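Local coordinates for hemolysin activator protein CdiB (PDB 6WIL) that probably secretes a contact-dependent growth inhibition toxin across the outer membrane, as a two-partner secretion transporter of the Omp85 superfamily, at residues A[143-148]-A[205-210]; A[179-184]-A[209-214]; A[305-310]-A[345-350]. All coordinates share one frame; numbering follows the deposited sequence.

Overall arrangement
Interactions 1 and 2 lie together in a POTRA domain, and interaction 3 lies at the far end of the barrel. The centres of interactions 1 and 2 are about 14 Å apart, and those of interactions 1 and 3 about 62 Å. Interactions 1 and 2 share Leu209, Lys210 and strand 204-213. Interaction 1 pairs this strand with a parallel neighbour by regular backbone bonds. Interaction 2 sets the end of a helix against the same strand through leucines and one backbone bond. Both are partly buried. Interaction 3 is a surface contact where two antiparallel barrel strands run into a loop and a tight turn. There an asparagine and a histidine add side-chain bonds to the backbone pairing.

Interaction 1: residues A[143-148]-A[205-210]; sequences NKIVIQ and SDLILK
Leu209 packs against Ile145 and Ile147 across two parallel strands of a POTRA sheet. Strands 132-149 and 204-213 are the first and last of the beta-alpha-alpha-beta-beta fold. Their short segments run 18° apart. Strand 185-193 pairs with the other edge of 204-213.

The CD1 atom of Leu209 does the touching. It lies 3.8 Å from CD1 of Ile147 and 3.9 Å from CG2 of Ile145. All three side chains point the same way, on the face that also carries Leu207. Met189 and Phe163 pack against this leucine layer. The backbone of Leu209 is held at both ends. Its N donates to Val146 O at 2.8 Å, and its O accepts from Gln148 N at 2.9 Å, in a more bent bond. Leu207 makes the same two-sided link between Lys144 O and Val146 N, so the bonds alternate as in any regular parallel pair.

The other face is mixed. Val146 CB meets Ile208 CD1 at 3.7 Å, the two side chains standing side by side. Asp206 swings its carboxylate toward the neighbouring strand. OD1 takes a weak, bent bond from Lys144 N (3.0 Å, 122°). The Lys144 chain bends at its third torsion, and NZ stops 4.2 Å from Asp206 OD2. That is too far for a salt bridge, though the charges probably still attract.

Gln148 buries the most surface. Its CG is anti to the backbone N (chi1 -179°) and the chain stays extended, which lays the amide alongside Lys210 and brings NE2 up to the CG2 methyl of Ile208. Lys210 bends at its last two torsions, and its NZ bonds Gln148 OE1 at 3.2 Å from above the carbonyl plane, away from the lone pairs.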
ATOM      1  N   ASN A 143      -3.307  -0.900  31.508  1.00 45.18           N
ATOM      2  CA  ASN A 143      -3.765  -0.082  32.619  1.00 51.28           C
ATOM      3  C   ASN A 143      -3.975   1.378  32.235  1.00 48.25           C
ATOM      4  O   ASN A 143      -5.070   1.913  32.442  1.00 56.48           O
ATOM      5  CB  ASN A 143      -2.763  -0.196  33.767  1.00 48.70           C
ATOM      6  CG  ASN A 143      -3.086   0.718  34.929  1.00 51.55           C
ATOM      7  OD1 ASN A 143      -2.207   1.373  35.467  1.00 53.41           O
ATOM      8  ND2 ASN A 143      -4.358   0.742  35.343  1.00 43.90           N
ATOM      9  N   LYS A 144      -2.955   2.033  31.678  1.00 48.85           N
ATOM     10  CA  LYS A 144      -3.061   3.425  31.259  1.00 58.92           C
ATOM     11  C   LYS A 144      -2.297   3.631  29.958  1.00 43.53           C
ATOM     12  O   LYS A 144      -1.241   3.034  29.739  1.00 44.72           O
ATOM     13  CB  LYS A 144      -2.505   4.401  32.312  1.00 43.94           C
ATOM     14  CG  LYS A 144      -2.847   4.093  33.764  1.00 66.62           C
ATOM     15  CD  LYS A 144      -2.223   5.122  34.707  1.00 71.46           C
ATOM     16  CE  LYS A 144      -0.695   5.119  34.647  1.00 66.68           C
ATOM     17  NZ  LYS A 144      -0.096   6.159  35.542  1.00 69.81           N
ATOM     18  N   ILE A 145      -2.827   4.503  29.111  1.00 50.25           N
ATOM     19  CA  ILE A 145      -2.056   5.066  28.010  1.00 41.07           C
ATOM     20  C   ILE A 145      -1.478   6.386  28.501  1.00 44.01           C
ATOM     21  O   ILE A 145      -2.222   7.281  28.913  1.00 46.05           O
ATOM     22  CB  ILE A 145      -2.920   5.254  26.753  1.00 52.96           C
ATOM     23  CG1 ILE A 145      -3.353   3.890  26.214  1.00 47.57           C
ATOM     24  CG2 ILE A 145      -2.160   6.038  25.686  1.00 48.67           C
ATOM     25  CD1 ILE A 145      -4.799   3.832  25.787  1.00 57.71           C
ATOM     26  N   VAL A 146      -0.154   6.494  28.502  1.00 41.85           N
ATOM     27  CA  VAL A 146       0.541   7.644  29.067  1.00 32.85           C
ATOM     28  C   VAL A 146       1.179   8.423  27.929  1.00 41.63           C
ATOM     29  O   VAL A 146       2.058   7.907  27.227  1.00 52.26           O
ATOM     30  CB  VAL A 146       1.594   7.223  30.106  1.00 47.21           C
ATOM     31  CG1 VAL A 146       2.439   8.422  30.527  1.00 32.76           C
ATOM     32  CG2 VAL A 146       0.923   6.595  31.321  1.00 39.13           C
ATOM     33  N   ILE A 147       0.741   9.668  27.750  1.00 41.51           N
ATOM     34  CA  ILE A 147       1.318  10.559  26.744  1.00 41.77           C
ATOM     35  C   ILE A 147       2.391  11.369  27.466  1.00 53.02           C
ATOM     36  O   ILE A 147       2.142  12.458  27.983  1.00 43.72           O
ATOM     37  CB  ILE A 147       0.263  11.442  26.086  1.00 38.78           C
ATOM     38  CG1 ILE A 147      -0.972  10.618  25.715  1.00 46.69           C
ATOM     39  CG2 ILE A 147       0.838  12.116  24.848  1.00 37.69           C
ATOM     40  CD1 ILE A 147      -0.690   9.473  24.755  1.00 36.89           C
ATOM     41  N   GLN A 148       3.606  10.818  27.506  1.00 48.81           N
ATOM     42  CA  GLN A 148       4.700  11.499  28.189  1.00 39.88           C
ATOM     43  C   GLN A 148       5.069  12.803  27.493  1.00 50.05           C
ATOM     44  O   GLN A 148       5.574  13.732  28.136  1.00 46.02           O
ATOM     45  CB  GLN A 148       5.917  10.574  28.275  1.00 38.80           C
ATOM     46  CG  GLN A 148       7.119  11.172  28.993  1.00 55.96           C
ATOM     47  CD  GLN A 148       8.290  10.213  29.067  1.00 72.05           C
ATOM     48  OE1 GLN A 148       9.415  10.559  28.700  1.00 74.76           O
ATOM     49  NE2 GLN A 148       8.034   9.002  29.552  1.00 49.73           N
ATOM     50  N   SER A 205      -0.174  -3.315  32.357  1.00 43.93           N
ATOM     51  CA  SER A 205       0.906  -2.661  31.639  1.00 49.17           C
ATOM     52  C   SER A 205       0.531  -1.209  31.378  1.00 46.39           C
ATOM     53  O   SER A 205      -0.646  -0.857  31.292  1.00 42.14           O
ATOM     54  CB  SER A 205       1.209  -3.377  30.302  1.00 63.93           C
ATOM     55  OG  SER A 205       1.724  -4.706  30.468  1.00 57.83           O
ATOM     56  N   ASP A 206       1.551  -0.369  31.231  1.00 45.45           N
ATOM     57  CA  ASP A 206       1.367   1.024  30.855  1.00 51.47           C
ATOM     58  C   ASP A 206       2.009   1.253  29.499  1.00 57.07           C
ATOM     59  O   ASP A 206       3.145   0.826  29.263  1.00 44.97           O
ATOM     60  CB  ASP A 206       1.955   1.974  31.899  1.00 51.94           C
ATOM     61  CG  ASP A 206       1.022   2.188  33.068  1.00 59.83           C
ATOM     62  OD1 ASP A 206      -0.199   1.980  32.891  1.00 62.77           O
ATOM     63  OD2 ASP A 206       1.502   2.558  34.158  1.00 63.80           O
ATOM     64  N   LEU A 207       1.262   1.900  28.608  1.00 54.02           N
ATOM     65  CA  LEU A 207       1.710   2.216  27.257  1.00 42.19           C
ATOM     66  C   LEU A 207       2.270   3.633  27.268  1.00 43.79           C
ATOM     67  O   LEU A 207       1.518   4.611  27.286  1.00 48.41           O
ATOM     68  CB  LEU A 207       0.559   2.075  26.268  1.00 43.33           C
ATOM     69  CG  LEU A 207       0.959   2.177  24.798  1.00 47.36           C
ATOM     70  CD1 LEU A 207       1.932   1.071  24.457  1.00 50.32           C
ATOM     71  CD2 LEU A 207      -0.258   2.127  23.887  1.00 44.33           C
ATOM     72  N   ILE A 208       3.595   3.738  27.241  1.00 53.02           N
ATOM     73  CA  ILE A 208       4.282   5.024  27.290  1.00 41.77           C
ATOM     74  C   ILE A 208       4.499   5.517  25.865  1.00 46.28           C
ATOM     75  O   ILE A 208       5.233   4.894  25.090  1.00 48.64           O
ATOM     76  CB  ILE A 208       5.617   4.909  28.040  1.00 58.51           C
ATOM     77  CG1 ILE A 208       5.420   4.180  29.372  1.00 56.46           C
ATOM     78  CG2 ILE A 208       6.224   6.287  28.268  1.00 52.69           C
ATOM     79  CD1 ILE A 208       4.343   4.788  30.244  1.00 50.26           C
ATOM     80  N   LEU A 209       3.873   6.643  25.525  1.00 48.05           N
ATOM     81  CA  LEU A 209       3.953   7.229  24.193  1.00 37.41           C
ATOM     82  C   LEU A 209       4.665   8.574  24.254  1.00 41.11           C
ATOM     83  O   LEU A 209       4.286   9.445  25.044  1.00 50.58           O
ATOM     84  CB  LEU A 209       2.557   7.407  23.590  1.00 47.98           C
ATOM     85  CG  LEU A 209       1.833   6.146  23.121  1.00 36.98           C
ATOM     86  CD1 LEU A 209       0.401   6.467  22.727  1.00 29.94           C
ATOM     87  CD2 LEU A 209       2.581   5.536  21.956  1.00 40.44           C
ATOM     88  N   LYS A 210       5.688   8.742  23.419  1.00 35.50           N
ATOM     89  CA  LYS A 210       6.352  10.027  23.213  1.00 38.30           C
ATOM     90  C   LYS A 210       6.071  10.480  21.783  1.00 55.04           C
ATOM     91  O   LYS A 210       6.504   9.830  20.824  1.00 47.24           O
ATOM     92  CB  LYS A 210       7.853   9.925  23.475  1.00 47.42           C
ATOM     93  CG  LYS A 210       8.246  10.099  24.935  1.00 57.10           C
ATOM     94  CD  LYS A 210       9.752  10.260  25.088  1.00 69.00           C
ATOM     95  CE  LYS A 210      10.447   8.918  25.218  1.00 66.40           C
ATOM     96  NZ  LYS A 210      10.169   8.294  26.540  1.00 81.29           N
TER

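Interaction 2: residues A[179-184]-A[209-214]; sequences ENLKRV and LKLQAL
Val184 and Leu214 bring the two backbones together, their CA atoms 5.7 Å apart, while Leu181 and Leu211 stay 8.8 Å apart by the same measure. Leu214 N donates to Val184 O at 3.0 Å. The bond is straight at hydrogen (169°), but the donor sits 29° off the carbonyl plane.

The side chain of Leu214 packs beside this bond. Its CG is anti to its own carbonyl carbon (chi1 -57°), which turns the branch toward the 182-184 backbone. CG comes within 3.4 Å of Val184 O, and CD1 within 3.6 Å of Arg183 O. Within segment 179-184, Leu214 therefore meets peptide groups and not side chains.

This is where the second helix of a POTRA beta-alpha-alpha-beta-beta fold meets the sheet. Helix 171-181 lies against strand 204-213, and strand 185-193 follows directly in the chain. Val187 of that strand touches both Leu181 and Leu211.

Leu181 brings the helix side of the apolar contact. Its CD1 lies 4.2 Å from CD1 of Leu209, the two side chains crossing at about a right angle. The same methyl is 4.4 Å from CD2 of Leu211. Arg183 O also accepts a hydrogen bond from Asn243 ND2. The Arg183 side chain leads away from the strand, and its NH2 forms a salt bridge with Asp283 of the barrel.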
ATOM      1  N   GLU A 179       0.815   2.646  13.765  1.00 28.21           N
ATOM      2  CA  GLU A 179       0.879   3.064  12.367  1.00 34.31           C
ATOM      3  C   GLU A 179      -0.061   4.229  12.097  1.00 21.20           C
ATOM      4  O   GLU A 179       0.281   5.151  11.348  1.00 29.35           O
ATOM      5  CB  GLU A 179       0.549   1.889  11.449  1.00 37.42           C
ATOM      6  CG  GLU A 179       1.761   1.124  10.963  1.00 60.59           C
ATOM      7  CD  GLU A 179       1.397  -0.239  10.412  1.00 68.15           C
ATOM      8  OE1 GLU A 179       2.097  -1.220  10.738  1.00 55.33           O
ATOM      9  OE2 GLU A 179       0.399  -0.334   9.663  1.00 69.87           O
ATOM     10  N   ASN A 180      -1.250   4.203  12.703  1.00 31.71           N
ATOM     11  CA  ASN A 180      -2.193   5.304  12.549  1.00 41.62           C
ATOM     12  C   ASN A 180      -1.632   6.602  13.115  1.00 40.81           C
ATOM     13  O   ASN A 180      -1.839   7.678  12.541  1.00 39.30           O
ATOM     14  CB  ASN A 180      -3.517   4.953  13.226  1.00 28.89           C
ATOM     15  CG  ASN A 180      -4.249   3.843  12.512  1.00 29.12           C
ATOM     16  OD1 ASN A 180      -3.912   3.494  11.384  1.00 42.12           O
ATOM     17  ND2 ASN A 180      -5.271   3.291  13.159  1.00 44.51           N
ATOM     18  N   LEU A 181      -0.912   6.524  14.238  1.00 27.75           N
ATOM     19  CA  LEU A 181      -0.361   7.734  14.838  1.00 30.21           C
ATOM     20  C   LEU A 181       0.853   8.240  14.072  1.00 35.96           C
ATOM     21  O   LEU A 181       1.149   9.439  14.109  1.00 40.56           O
ATOM     22  CB  LEU A 181       0.014   7.490  16.301  1.00 29.96           C
ATOM     23  CG  LEU A 181      -1.112   7.169  17.283  1.00 47.46           C
ATOM     24  CD1 LEU A 181      -0.608   7.191  18.728  1.00 42.97           C
ATOM     25  CD2 LEU A 181      -2.267   8.132  17.101  1.00 35.73           C
ATOM     26  N   LYS A 182       1.569   7.355  13.383  1.00 31.62           N
ATOM     27  CA  LYS A 182       2.745   7.777  12.633  1.00 35.26           C
ATOM     28  C   LYS A 182       2.399   8.520  11.352  1.00 31.74           C
ATOM     29  O   LYS A 182       3.310   9.021  10.685  1.00 34.99           O
ATOM     30  CB  LYS A 182       3.631   6.573  12.312  1.00 32.99           C
ATOM     31  CG  LYS A 182       4.508   6.148  13.475  1.00 41.99           C
ATOM     32  CD  LYS A 182       5.041   4.744  13.276  1.00 50.12           C
ATOM     33  CE  LYS A 182       5.876   4.619  12.011  1.00 54.44           C
ATOM     34  NZ  LYS A 182       7.203   5.281  12.133  1.00 61.28           N
ATOM     35  N   ARG A 183       1.117   8.605  10.991  1.00 19.43           N
ATOM     36  CA  ARG A 183       0.741   9.458   9.871  1.00 44.61           C
ATOM     37  C   ARG A 183       0.925  10.930  10.208  1.00 30.07           C
ATOM     38  O   ARG A 183       1.262  11.726   9.327  1.00 44.68           O
ATOM     39  CB  ARG A 183      -0.704   9.184   9.458  1.00 39.20           C
ATOM     40  CG  ARG A 183      -0.910   7.810   8.857  1.00 37.44           C
ATOM     41  CD  ARG A 183      -2.355   7.590   8.470  1.00 36.25           C
ATOM     42  NE  ARG A 183      -2.598   6.210   8.067  1.00 47.00           N
ATOM     43  CZ  ARG A 183      -3.717   5.788   7.492  1.00 43.58           C
ATOM     44  NH1 ARG A 183      -4.699   6.645   7.241  1.00 43.17           N
ATOM     45  NH2 ARG A 183      -3.852   4.512   7.162  1.00 68.24           N
ATOM     46  N   VAL A 184       0.729  11.306  11.469  1.00 37.51           N
ATOM     47  CA  VAL A 184       0.793  12.705  11.877  1.00 42.98           C
ATOM     48  C   VAL A 184       1.829  12.969  12.960  1.00 43.41           C
ATOM     49  O   VAL A 184       2.143  14.142  13.213  1.00 43.76           O
ATOM     50  CB  VAL A 184      -0.589  13.222  12.334  1.00 36.83           C
ATOM     51  CG1 VAL A 184      -1.635  12.974  11.252  1.00 31.11           C
ATOM     52  CG2 VAL A 184      -0.999  12.563  13.628  1.00 37.71           C
ATOM     53  N   LEU A 209       3.873   6.643  25.525  1.00 48.05           N
ATOM     54  CA  LEU A 209       3.953   7.229  24.193  1.00 37.41           C
ATOM     55  C   LEU A 209       4.665   8.574  24.254  1.00 41.11           C
ATOM     56  O   LEU A 209       4.286   9.445  25.044  1.00 50.58           O
ATOM     57  CB  LEU A 209       2.557   7.407  23.590  1.00 47.98           C
ATOM     58  CG  LEU A 209       1.833   6.146  23.121  1.00 36.98           C
ATOM     59  CD1 LEU A 209       0.401   6.467  22.727  1.00 29.94           C
ATOM     60  CD2 LEU A 209       2.581   5.536  21.956  1.00 40.44           C
ATOM     61  N   LYS A 210       5.688   8.742  23.419  1.00 35.50           N
ATOM     62  CA  LYS A 210       6.352  10.027  23.213  1.00 38.30           C
ATOM     63  C   LYS A 210       6.071  10.480  21.783  1.00 55.04           C
ATOM     64  O   LYS A 210       6.504   9.830  20.824  1.00 47.24           O
ATOM     65  CB  LYS A 210       7.853   9.925  23.475  1.00 47.42           C
ATOM     66  CG  LYS A 210       8.246  10.099  24.935  1.00 57.10           C
ATOM     67  CD  LYS A 210       9.752  10.260  25.088  1.00 69.00           C
ATOM     68  CE  LYS A 210      10.447   8.918  25.218  1.00 66.40           C
ATOM     69  NZ  LYS A 210      10.169   8.294  26.540  1.00 81.29           N
ATOM     70  N   LEU A 211       5.349  11.591  21.641  1.00 46.93           N
ATOM     71  CA  LEU A 211       4.882  12.068  20.347  1.00 40.57           C
ATOM     72  C   LEU A 211       5.498  13.423  20.019  1.00 48.53           C
ATOM     73  O   LEU A 211       5.696  14.263  20.903  1.00 43.13           O
ATOM     74  CB  LEU A 211       3.351  12.178  20.317  1.00 28.32           C
ATOM     75  CG  LEU A 211       2.534  10.938  20.694  1.00 45.29           C
ATOM     76  CD1 LEU A 211       1.047  11.255  20.695  1.00 37.36           C
ATOM     77  CD2 LEU A 211       2.831   9.768  19.760  1.00 35.29           C
ATOM     78  N   GLN A 212       5.791  13.625  18.736  1.00 37.41           N
ATOM     79  CA  GLN A 212       6.279  14.896  18.219  1.00 38.52           C
ATOM     80  C   GLN A 212       5.580  15.153  16.895  1.00 40.92           C
ATOM     81  O   GLN A 212       5.763  14.393  15.940  1.00 37.99           O
ATOM     82  CB  GLN A 212       7.799  14.874  18.038  1.00 52.30           C
ATOM     83  CG  GLN A 212       8.336  15.932  17.096  1.00 58.49           C
ATOM     84  CD  GLN A 212       9.824  15.786  16.860  1.00 80.10           C
ATOM     85  OE1 GLN A 212      10.627  15.940  17.781  1.00 84.57           O
ATOM     86  NE2 GLN A 212      10.202  15.472  15.625  1.00 79.16           N
ATOM     87  N   ALA A 213       4.776  16.213  16.842  1.00 43.79           N
ATOM     88  CA  ALA A 213       3.970  16.480  15.659  1.00 40.84           C
ATOM     89  C   ALA A 213       4.851  16.701  14.435  1.00 35.47           C
ATOM     90  O   ALA A 213       5.911  17.328  14.514  1.00 40.61           O
ATOM     91  CB  ALA A 213       3.077  17.699  15.895  1.00 29.74           C
ATOM     92  N   LEU A 214       4.412  16.160  13.302  1.00 33.09           N
ATOM     93  CA  LEU A 214       5.096  16.375  12.037  1.00 43.80           C
ATOM     94  C   LEU A 214       4.716  17.734  11.460  1.00 36.29           C
ATOM     95  O   LEU A 214       3.685  18.316  11.810  1.00 37.95           O
ATOM     96  CB  LEU A 214       4.752  15.265  11.042  1.00 38.04           C
ATOM     97  CG  LEU A 214       5.060  13.828  11.474  1.00 39.97           C
ATOM     98  CD1 LEU A 214       4.488  12.830  10.477  1.00 38.01           C
ATOM     99  CD2 LEU A 214       6.559  13.629  11.635  1.00 34.56           C
TER

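Interaction 3: residues A[305-310]-A[345-350]; sequences PVIYHG and FLNDIE. With SO4 (sulfate ion), chain C.
Asn347 ND2 donates two hydrogen bonds, one to Pro305 O at 2.7 Å and one to sulfate O1 at 2.9 Å. The sulfate probably comes from the crystallisation liquor. The other end of the amide is used too, since OD1 accepts a nearly straight bond from Ile307 N at 2.7 Å. The side chain thus bonds to the segment on either side of Val306, which should fix the rotation of the amide.

Asn347 sits in a type I' turn from Leu346 to Ile349. The turn closes a tight hairpin between barrel strands 329-346 and 349-371. It lies at the end of the barrel away from the POTRA domains, consistent with the extracellular side.

The backbone of Asn347 joins in as well: its N bonds Ile307 O at 3.0 Å. Beyond it strands 308-326 and 329-346 pair antiparallel. Tyr308 and Leu346 form a non-hydrogen-bonded pair, and His309 and Phe345 a hydrogen-bonded one. Leu346 CD1 makes a CH-pi contact over the middle of the Tyr308 ring, 3.6 Å from its centroid. The same methyl touches Val306 CG1.

On the opposite face, His309 places CG between its backbone N and carbonyl carbon (chi1 58°), which brings the imidazole across toward Phe345. The two rings are near parallel but slid apart, with little overlap. Phe345 CB instead sits over one face of the imidazole, toward its rim, 3.5 Å from the ring centroid. At the ring edge, His309 NE2 accepts from Asp348 N at 3.2 Å, with the donor just 2° out of the ring plane.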
ATOM      1  N   PRO A 305     -10.071  28.936 -36.691  1.00 89.69           N
ATOM      2  CA  PRO A 305      -9.557  28.317 -35.458  1.00 89.75           C
ATOM      3  C   PRO A 305     -10.401  27.118 -35.050  1.00 69.87           C
ATOM      4  O   PRO A 305     -11.619  27.222 -34.892  1.00 70.03           O
ATOM      5  CB  PRO A 305      -9.653  29.445 -34.420  1.00 84.71           C
ATOM      6  CG  PRO A 305      -9.962  30.696 -35.200  1.00 91.17           C
ATOM      7  CD  PRO A 305     -10.684  30.245 -36.429  1.00 91.39           C
ATOM      8  N   VAL A 306      -9.741  25.979 -34.863  1.00 67.52           N
ATOM      9  CA  VAL A 306     -10.399  24.726 -34.507  1.00 71.78           C
ATOM     10  C   VAL A 306      -9.817  24.274 -33.174  1.00 63.21           C
ATOM     11  O   VAL A 306      -8.705  23.734 -33.120  1.00 70.22           O
ATOM     12  CB  VAL A 306     -10.225  23.654 -35.587  1.00 60.60           C
ATOM     13  CG1 VAL A 306     -10.795  22.326 -35.115  1.00 66.38           C
ATOM     14  CG2 VAL A 306     -10.895  24.099 -36.873  1.00 64.89           C
ATOM     15  N   ILE A 307     -10.565  24.485 -32.095  1.00 60.00           N
ATOM     16  CA  ILE A 307     -10.120  24.158 -30.744  1.00 59.03           C
ATOM     17  C   ILE A 307     -11.059  23.110 -30.166  1.00 47.91           C
ATOM     18  O   ILE A 307     -12.271  23.340 -30.068  1.00 60.18           O
ATOM     19  CB  ILE A 307     -10.075  25.399 -29.839  1.00 63.55           C
ATOM     20  CG1 ILE A 307      -9.224  26.499 -30.476  1.00 68.46           C
ATOM     21  CG2 ILE A 307      -9.548  25.026 -28.461  1.00 53.91           C
ATOM     22  CD1 ILE A 307      -7.812  26.068 -30.803  1.00 66.77           C
ATOM     23  N   TYR A 308     -10.502  21.965 -29.786  1.00 45.21           N
ATOM     24  CA  TYR A 308     -11.224  20.953 -29.027  1.00 54.32           C
ATOM     25  C   TYR A 308     -10.885  21.111 -27.552  1.00 60.29           C
ATOM     26  O   TYR A 308      -9.707  21.111 -27.178  1.00 53.32           O
ATOM     27  CB  TYR A 308     -10.861  19.544 -29.496  1.00 47.74           C
ATOM     28  CG  TYR A 308     -11.295  19.214 -30.902  1.00 45.65           C
ATOM     29  CD1 TYR A 308     -12.552  18.679 -31.154  1.00 51.94           C
ATOM     30  CD2 TYR A 308     -10.440  19.415 -31.978  1.00 61.14           C
ATOM     31  CE1 TYR A 308     -12.951  18.365 -32.440  1.00 64.80           C
ATOM     32  CE2 TYR A 308     -10.831  19.106 -33.268  1.00 65.93           C
ATOM     33  CZ  TYR A 308     -12.086  18.581 -33.493  1.00 69.08           C
ATOM     34  OH  TYR A 308     -12.476  18.274 -34.776  1.00 67.04           O
ATOM     35  N   HIS A 309     -11.912  21.247 -26.718  1.00 49.92           N
ATOM     36  CA  HIS A 309     -11.726  21.422 -25.287  1.00 52.24           C
ATOM     37  C   HIS A 309     -12.839  20.702 -24.540  1.00 58.85           C
ATOM     38  O   HIS A 309     -13.943  20.530 -25.059  1.00 52.57           O
ATOM     39  CB  HIS A 309     -11.697  22.908 -24.896  1.00 36.78           C
ATOM     40  CG  HIS A 309     -12.933  23.664 -25.275  1.00 52.09           C
ATOM     41  ND1 HIS A 309     -13.797  24.195 -24.342  1.00 51.41           N
ATOM     42  CD2 HIS A 309     -13.446  23.987 -26.487  1.00 55.09           C
ATOM     43  CE1 HIS A 309     -14.788  24.812 -24.961  1.00 48.34           C
ATOM     44  NE2 HIS A 309     -14.600  24.699 -26.263  1.00 64.62           N
ATOM     45  N   GLY A 310     -12.537  20.283 -23.314  1.00 56.57           N
ATOM     46  CA  GLY A 310     -13.521  19.584 -22.507  1.00 59.26           C
ATOM     47  C   GLY A 310     -13.047  19.436 -21.078  1.00 59.03           C
ATOM     48  O   GLY A 310     -11.876  19.656 -20.758  1.00 44.89           O
ATOM     49  N   PHE A 345     -16.120  19.536 -26.289  1.00 47.55           N
ATOM     50  CA  PHE A 345     -16.586  20.690 -27.045  1.00 40.93           C
ATOM     51  C   PHE A 345     -15.747  20.865 -28.301  1.00 49.08           C
ATOM     52  O   PHE A 345     -14.597  20.424 -28.380  1.00 47.12           O
ATOM     53  CB  PHE A 345     -16.523  21.987 -26.223  1.00 52.01           C
ATOM     54  CG  PHE A 345     -17.409  21.991 -25.012  1.00 54.78           C
ATOM     55  CD1 PHE A 345     -16.991  21.403 -23.828  1.00 50.88           C
ATOM     56  CD2 PHE A 345     -18.651  22.602 -25.051  1.00 48.19           C
ATOM     57  CE1 PHE A 345     -17.804  21.411 -22.711  1.00 51.50           C
ATOM     58  CE2 PHE A 345     -19.466  22.616 -23.937  1.00 52.35           C
ATOM     59  CZ  PHE A 345     -19.042  22.020 -22.764  1.00 54.34           C
ATOM     60  N   LEU A 346     -16.341  21.532 -29.287  1.00 49.38           N
ATOM     61  CA  LEU A 346     -15.628  22.003 -30.469  1.00 54.71           C
ATOM     62  C   LEU A 346     -15.998  23.466 -30.671  1.00 49.77           C
ATOM     63  O   LEU A 346     -17.146  23.776 -31.007  1.00 51.53           O
ATOM     64  CB  LEU A 346     -15.965  21.167 -31.702  1.00 45.28           C
ATOM     65  CG  LEU A 346     -15.222  21.559 -32.981  1.00 60.31           C
ATOM     66  CD1 LEU A 346     -13.744  21.789 -32.700  1.00 51.01           C
ATOM     67  CD2 LEU A 346     -15.398  20.487 -34.047  1.00 54.29           C
ATOM     68  N   ASN A 347     -15.029  24.356 -30.454  1.00 46.37           N
ATOM     69  CA  ASN A 347     -15.237  25.802 -30.535  1.00 47.84           C
ATOM     70  C   ASN A 347     -16.480  26.221 -29.754  1.00 57.28           C
ATOM     71  O   ASN A 347     -17.360  26.920 -30.260  1.00 70.46           O
ATOM     72  CB  ASN A 347     -15.322  26.269 -31.990  1.00 53.26           C
ATOM     73  CG  ASN A 347     -14.012  26.103 -32.737  1.00 61.05           C
ATOM     74  OD1 ASN A 347     -12.981  25.775 -32.147  1.00 65.95           O
ATOM     75  ND2 ASN A 347     -14.043  26.343 -34.042  1.00 53.60           N
ATOM     76  N   ASP A 348     -16.551  25.759 -28.505  1.00 54.57           N
ATOM     77  CA  ASP A 348     -17.618  26.087 -27.564  1.00 59.81           C
ATOM     78  C   ASP A 348     -18.970  25.504 -27.968  1.00 52.46           C
ATOM     79  O   ASP A 348     -20.010  25.942 -27.464  1.00 57.14           O
ATOM     80  CB  ASP A 348     -17.736  27.605 -27.362  1.00 67.86           C
ATOM     81  CG  ASP A 348     -16.382  28.279 -27.201  1.00 78.33           C
ATOM     82  OD1 ASP A 348     -15.474  27.665 -26.602  1.00 78.44           O
ATOM     83  OD2 ASP A 348     -16.224  29.421 -27.684  1.00 75.96           O
ATOM     84  N   ILE A 349     -18.989  24.520 -28.863  1.00 47.64           N
ATOM     85  CA  ILE A 349     -20.197  23.770 -29.191  1.00 54.21           C
ATOM     86  C   ILE A 349     -20.031  22.358 -28.644  1.00 54.00           C
ATOM     87  O   ILE A 349     -19.038  21.683 -28.942  1.00 38.27           O
ATOM     88  CB  ILE A 349     -20.469  23.747 -30.705  1.00 55.43           C
ATOM     89  CG1 ILE A 349     -20.507  25.168 -31.274  1.00 52.50           C
ATOM     90  CG2 ILE A 349     -21.787  23.043 -30.985  1.00 52.54           C
ATOM     91  CD1 ILE A 349     -21.754  25.952 -30.900  1.00 42.55           C
ATOM     92  N   GLU A 350     -20.998  21.915 -27.843  1.00 51.92           N
ATOM     93  CA  GLU A 350     -20.898  20.621 -27.184  1.00 53.82           C
ATOM     94  C   GLU A 350     -21.202  19.486 -28.153  1.00 55.03           C
ATOM     95  O   GLU A 350     -22.150  19.555 -28.943  1.00 56.48           O
ATOM     96  CB  GLU A 350     -21.848  20.548 -25.989  1.00 48.63           C
ATOM     97  CG  GLU A 350     -21.750  19.247 -25.197  1.00 55.06           C
ATOM     98  CD  GLU A 350     -22.465  19.318 -23.859  1.00 64.32           C
ATOM     99  OE1 GLU A 350     -22.781  18.251 -23.287  1.00 67.88           O
ATOM    100  OE2 GLU A 350     -22.710  20.444 -23.378  1.00 89.10           O
TER
HETATM  101  S   SO4 C 602     -16.992  28.335 -34.735  0.80108.31           S
HETATM  102  O1  SO4 C 602     -16.620  27.020 -35.247  0.80 79.46           O
HETATM  103  O2  SO4 C 602     -17.882  28.996 -35.688  0.80 92.43           O
HETATM  104  O3  SO4 C 602     -15.786  29.138 -34.551  0.80 85.83           O
HETATM  105  O4  SO4 C 602     -17.681  28.184 -33.456  0.80 85.07           O